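Local coordinates for putative amidohydrolase (Unidentified, PDB 3FEQ), which probably hydrolyses dipeptides ending in proline, as a zinc-dependent prolidase of the amidohydrolase superfamily, at residues F102-D107 against G126-P131. Residues are numbered along the deposited sequence; the frame is centred on the assembly and turned at random.
Sequences FTSVRD and GPRIFP
Val105 lays its CG2 methyl against CB of Pro127 at 4.0 Å, just before strand 128-129, and CG1 of Ile129 at 4.2 Å within it; CG2 also lies 3.5 Å from the carbonyl oxygen of Arg128. Chi1 of -76° sets CG2 between the backbone N and the carbonyl carbon, the branch that reaches across. Met97 of helix 90-99 touches both Val105 and Pro127, and Leu94 reaches Pro127 and Ile129, giving this side of the sheet an apolar cover of the kind found between strand and outer helix in a TIM barrel. Ser104, Arg128 and Phe130 belong to the other side. There Ser104 OG stands in the plane of the Arg128 guanidinium, at its edge and 3.7 Å from NE, while the arginine's NH1 is salt-bridged to Asp376. Phe130 turns the edge of its ring to Ser104 CB, and its CB lies 4.1 Å from Arg106 CG, the two side chains crossing nearly at right angles. Beyond that point Arg106 NH2 makes a salt bridge to Glu250, and NE and NH1 hydrogen-bond to Cys64 O and Tyr227 OH. Backbone hydrogen bonds run from Arg128 N to Thr103 O, Val105 N to Arg128 O and Phe130 N to Val105 O, the last at 2.9 Å and nearly straight (167°); that from Asp107 N to Phe130 O is weak at 3.2 Å. Helix 113-120 connects the two strands in a beta-alpha-beta unit. The side chain of Asp107, the last residue of strand 102-107, lies about 9 Å from a zinc ion, its carboxylate accepting hydrogen bonds from Val68 N and Ala111 N. The chemistry thus implies a division of labour: backbone hydrogen bonds set the register, apolar side chains pack against helix 90-99, and the two arginine charges are probably balanced by acids beyond the pair.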
ATOM      1  N   PHE C 102     -44.237  14.777 -12.332  1.00 42.49           N
ATOM      2  CA  PHE C 102     -42.932  14.544 -12.933  1.00 35.07           C
ATOM      3  C   PHE C 102     -42.730  13.069 -13.209  1.00 41.41           C
ATOM      4  O   PHE C 102     -42.799  12.240 -12.296  1.00 43.51           O
ATOM      5  CB  PHE C 102     -41.835  15.095 -12.040  1.00 25.59           C
ATOM      6  CG  PHE C 102     -41.870  16.584 -11.922  1.00 41.19           C
ATOM      7  CD1 PHE C 102     -41.225  17.380 -12.855  1.00 20.91           C
ATOM      8  CD2 PHE C 102     -42.616  17.195 -10.927  1.00 36.34           C
ATOM      9  CE1 PHE C 102     -41.298  18.750 -12.769  1.00 34.44           C
ATOM     10  CE2 PHE C 102     -42.682  18.569 -10.843  1.00 20.51           C
ATOM     11  CZ  PHE C 102     -42.024  19.343 -11.762  1.00 30.21           C
ATOM     12  N   THR C 103     -42.548  12.738 -14.480  1.00 33.79           N
ATOM     13  CA  THR C 103     -42.495  11.346 -14.883  1.00 39.31           C
ATOM     14  C   THR C 103     -41.080  10.977 -15.291  1.00 42.19           C
ATOM     15  O   THR C 103     -40.749   9.803 -15.444  1.00 40.44           O
ATOM     16  CB  THR C 103     -43.463  11.051 -16.036  1.00 44.49           C
ATOM     17  OG1 THR C 103     -43.456  12.144 -16.960  1.00 30.39           O
ATOM     18  CG2 THR C 103     -44.863  10.858 -15.515  1.00 43.68           C
ATOM     19  N   SER C 104     -40.252  11.999 -15.463  1.00 37.79           N
ATOM     20  CA  SER C 104     -38.844  11.813 -15.740  1.00 29.83           C
ATOM     21  C   SER C 104     -38.086  12.875 -14.971  1.00 27.91           C
ATOM     22  O   SER C 104     -38.604  13.960 -14.755  1.00 23.96           O
ATOM     23  CB  SER C 104     -38.590  11.937 -17.240  1.00 39.20           C
ATOM     24  OG  SER C 104     -39.261  10.900 -17.951  1.00 50.17           O
ATOM     25  N   VAL C 105     -36.924  12.514 -14.437  1.00 38.16           N
ATOM     26  CA  VAL C 105     -36.037  13.474 -13.774  1.00 33.74           C
ATOM     27  C   VAL C 105     -34.614  13.154 -14.142  1.00 30.72           C
ATOM     28  O   VAL C 105     -34.259  11.980 -14.278  1.00 32.27           O
ATOM     29  CB  VAL C 105     -36.117  13.438 -12.226  1.00 30.00           C
ATOM     30  CG1 VAL C 105     -37.366  14.122 -11.719  1.00 32.86           C
ATOM     31  CG2 VAL C 105     -35.995  12.028 -11.700  1.00 38.47           C
ATOM     32  N   ARG C 106     -33.811  14.201 -14.315  1.00 22.52           N
ATOM     33  CA  ARG C 106     -32.382  14.047 -14.517  1.00 30.04           C
ATOM     34  C   ARG C 106     -31.678  14.362 -13.216  1.00 33.29           C
ATOM     35  O   ARG C 106     -31.562  15.523 -12.855  1.00 37.02           O
ATOM     36  CB  ARG C 106     -31.894  15.004 -15.589  1.00 31.65           C
ATOM     37  CG  ARG C 106     -30.508  14.715 -16.090  1.00 30.23           C
ATOM     38  CD  ARG C 106     -30.153  15.668 -17.214  1.00 19.92           C
ATOM     39  NE  ARG C 106     -30.067  17.045 -16.747  1.00 18.88           N
ATOM     40  CZ  ARG C 106     -29.303  17.978 -17.310  1.00 40.73           C
ATOM     41  NH1 ARG C 106     -28.563  17.693 -18.386  1.00 31.25           N
ATOM     42  NH2 ARG C 106     -29.280  19.202 -16.797  1.00 35.83           N
ATOM     43  N   ASP C 107     -31.219  13.324 -12.520  1.00 35.94           N
ATOM     44  CA  ASP C 107     -30.502  13.472 -11.258  1.00 37.84           C
ATOM     45  C   ASP C 107     -29.105  14.033 -11.486  1.00 38.83           C
ATOM     46  O   ASP C 107     -28.396  13.609 -12.395  1.00 43.60           O
ATOM     47  CB  ASP C 107     -30.403  12.122 -10.538  1.00 46.72           C
ATOM     48  CG  ASP C 107     -29.870  12.251  -9.119  1.00 41.86           C
ATOM     49  OD1 ASP C 107     -28.650  12.057  -8.914  1.00 46.18           O
ATOM     50  OD2 ASP C 107     -30.679  12.537  -8.212  1.00 41.54           O
ATOM     51  N   GLY C 126     -41.812   6.089  -8.534  1.00 32.19           N
ATOM     52  CA  GLY C 126     -41.104   7.331  -8.832  1.00 25.07           C
ATOM     53  C   GLY C 126     -40.925   7.560 -10.319  1.00 28.08           C
ATOM     54  O   GLY C 126     -41.283   6.697 -11.117  1.00 26.64           O
ATOM     55  N   PRO C 127     -40.396   8.742 -10.704  1.00 26.00           N
ATOM     56  CA  PRO C 127     -40.162   9.076 -12.106  1.00 28.26           C
ATOM     57  C   PRO C 127     -39.057   8.211 -12.657  1.00 35.01           C
ATOM     58  O   PRO C 127     -38.317   7.618 -11.877  1.00 34.16           O
ATOM     59  CB  PRO C 127     -39.676  10.526 -12.046  1.00 32.64           C
ATOM     60  CG  PRO C 127     -40.060  11.011 -10.681  1.00 29.07           C
ATOM     61  CD  PRO C 127     -40.001   9.840  -9.806  1.00 17.93           C
ATOM     62  N   ARG C 128     -38.961   8.131 -13.981  1.00 33.51           N
ATOM     63  CA  ARG C 128     -37.786   7.571 -14.637  1.00 36.83           C
ATOM     64  C   ARG C 128     -36.624   8.454 -14.264  1.00 37.61           C
ATOM     65  O   ARG C 128     -36.777   9.670 -14.173  1.00 37.19           O
ATOM     66  CB  ARG C 128     -37.959   7.520 -16.161  1.00 35.03           C
ATOM     67  CG  ARG C 128     -36.684   7.209 -16.949  1.00 54.34           C
ATOM     68  CD  ARG C 128     -36.958   6.988 -18.431  1.00 56.09           C
ATOM     69  NE  ARG C 128     -38.271   7.487 -18.817  1.00 69.63           N
ATOM     70  CZ  ARG C 128     -39.242   6.730 -19.318  1.00 85.33           C
ATOM     71  NH1 ARG C 128     -40.412   7.277 -19.623  1.00 85.50           N
ATOM     72  NH2 ARG C 128     -39.044   5.431 -19.529  1.00 94.05           N
ATOM     73  N   ILE C 129     -35.487   7.829 -13.968  1.00 41.62           N
ATOM     74  CA  ILE C 129     -34.288   8.555 -13.581  1.00 36.44           C
ATOM     75  C   ILE C 129     -33.236   8.520 -14.703  1.00 38.57           C
ATOM     76  O   ILE C 129     -32.978   7.467 -15.307  1.00 34.07           O
ATOM     77  CB  ILE C 129     -33.709   8.011 -12.262  1.00 31.52           C
ATOM     78  CG1 ILE C 129     -34.778   8.016 -11.166  1.00 39.77           C
ATOM     79  CG2 ILE C 129     -32.553   8.861 -11.788  1.00 35.07           C
ATOM     80  CD1 ILE C 129     -34.427   7.180  -9.936  1.00 28.91           C
ATOM     81  N   PHE C 130     -32.676   9.690 -15.007  1.00 28.49           N
ATOM     82  CA  PHE C 130     -31.463   9.778 -15.803  1.00 35.95           C
ATOM     83  C   PHE C 130     -30.279  10.095 -14.904  1.00 40.02           C
ATOM     84  O   PHE C 130     -29.954  11.267 -14.695  1.00 41.56           O
ATOM     85  CB  PHE C 130     -31.604  10.832 -16.898  1.00 32.66           C
ATOM     86  CG  PHE C 130     -32.632  10.491 -17.937  1.00 30.71           C
ATOM     87  CD1 PHE C 130     -33.911  11.021 -17.868  1.00 29.93           C
ATOM     88  CD2 PHE C 130     -32.325   9.635 -18.974  1.00 40.71           C
ATOM     89  CE1 PHE C 130     -34.863  10.692 -18.804  1.00 30.05           C
ATOM     90  CE2 PHE C 130     -33.272   9.306 -19.924  1.00 37.73           C
ATOM     91  CZ  PHE C 130     -34.542   9.833 -19.839  1.00 40.64           C
ATOM     92  N   PRO C 131     -29.602   9.048 -14.401  1.00 35.63           N
ATOM     93  CA  PRO C 131     -28.632   9.223 -13.340  1.00 35.40           C
ATOM     94  C   PRO C 131     -27.312   9.790 -13.855  1.00 38.00           C
ATOM     95  O   PRO C 131     -26.887   9.492 -14.978  1.00 41.42           O
ATOM     96  CB  PRO C 131     -28.440   7.806 -12.817  1.00 27.89           C
ATOM     97  CG  PRO C 131     -28.640   6.956 -13.999  1.00 35.65           C
ATOM     98  CD  PRO C 131     -29.661   7.651 -14.859  1.00 33.29           C
TER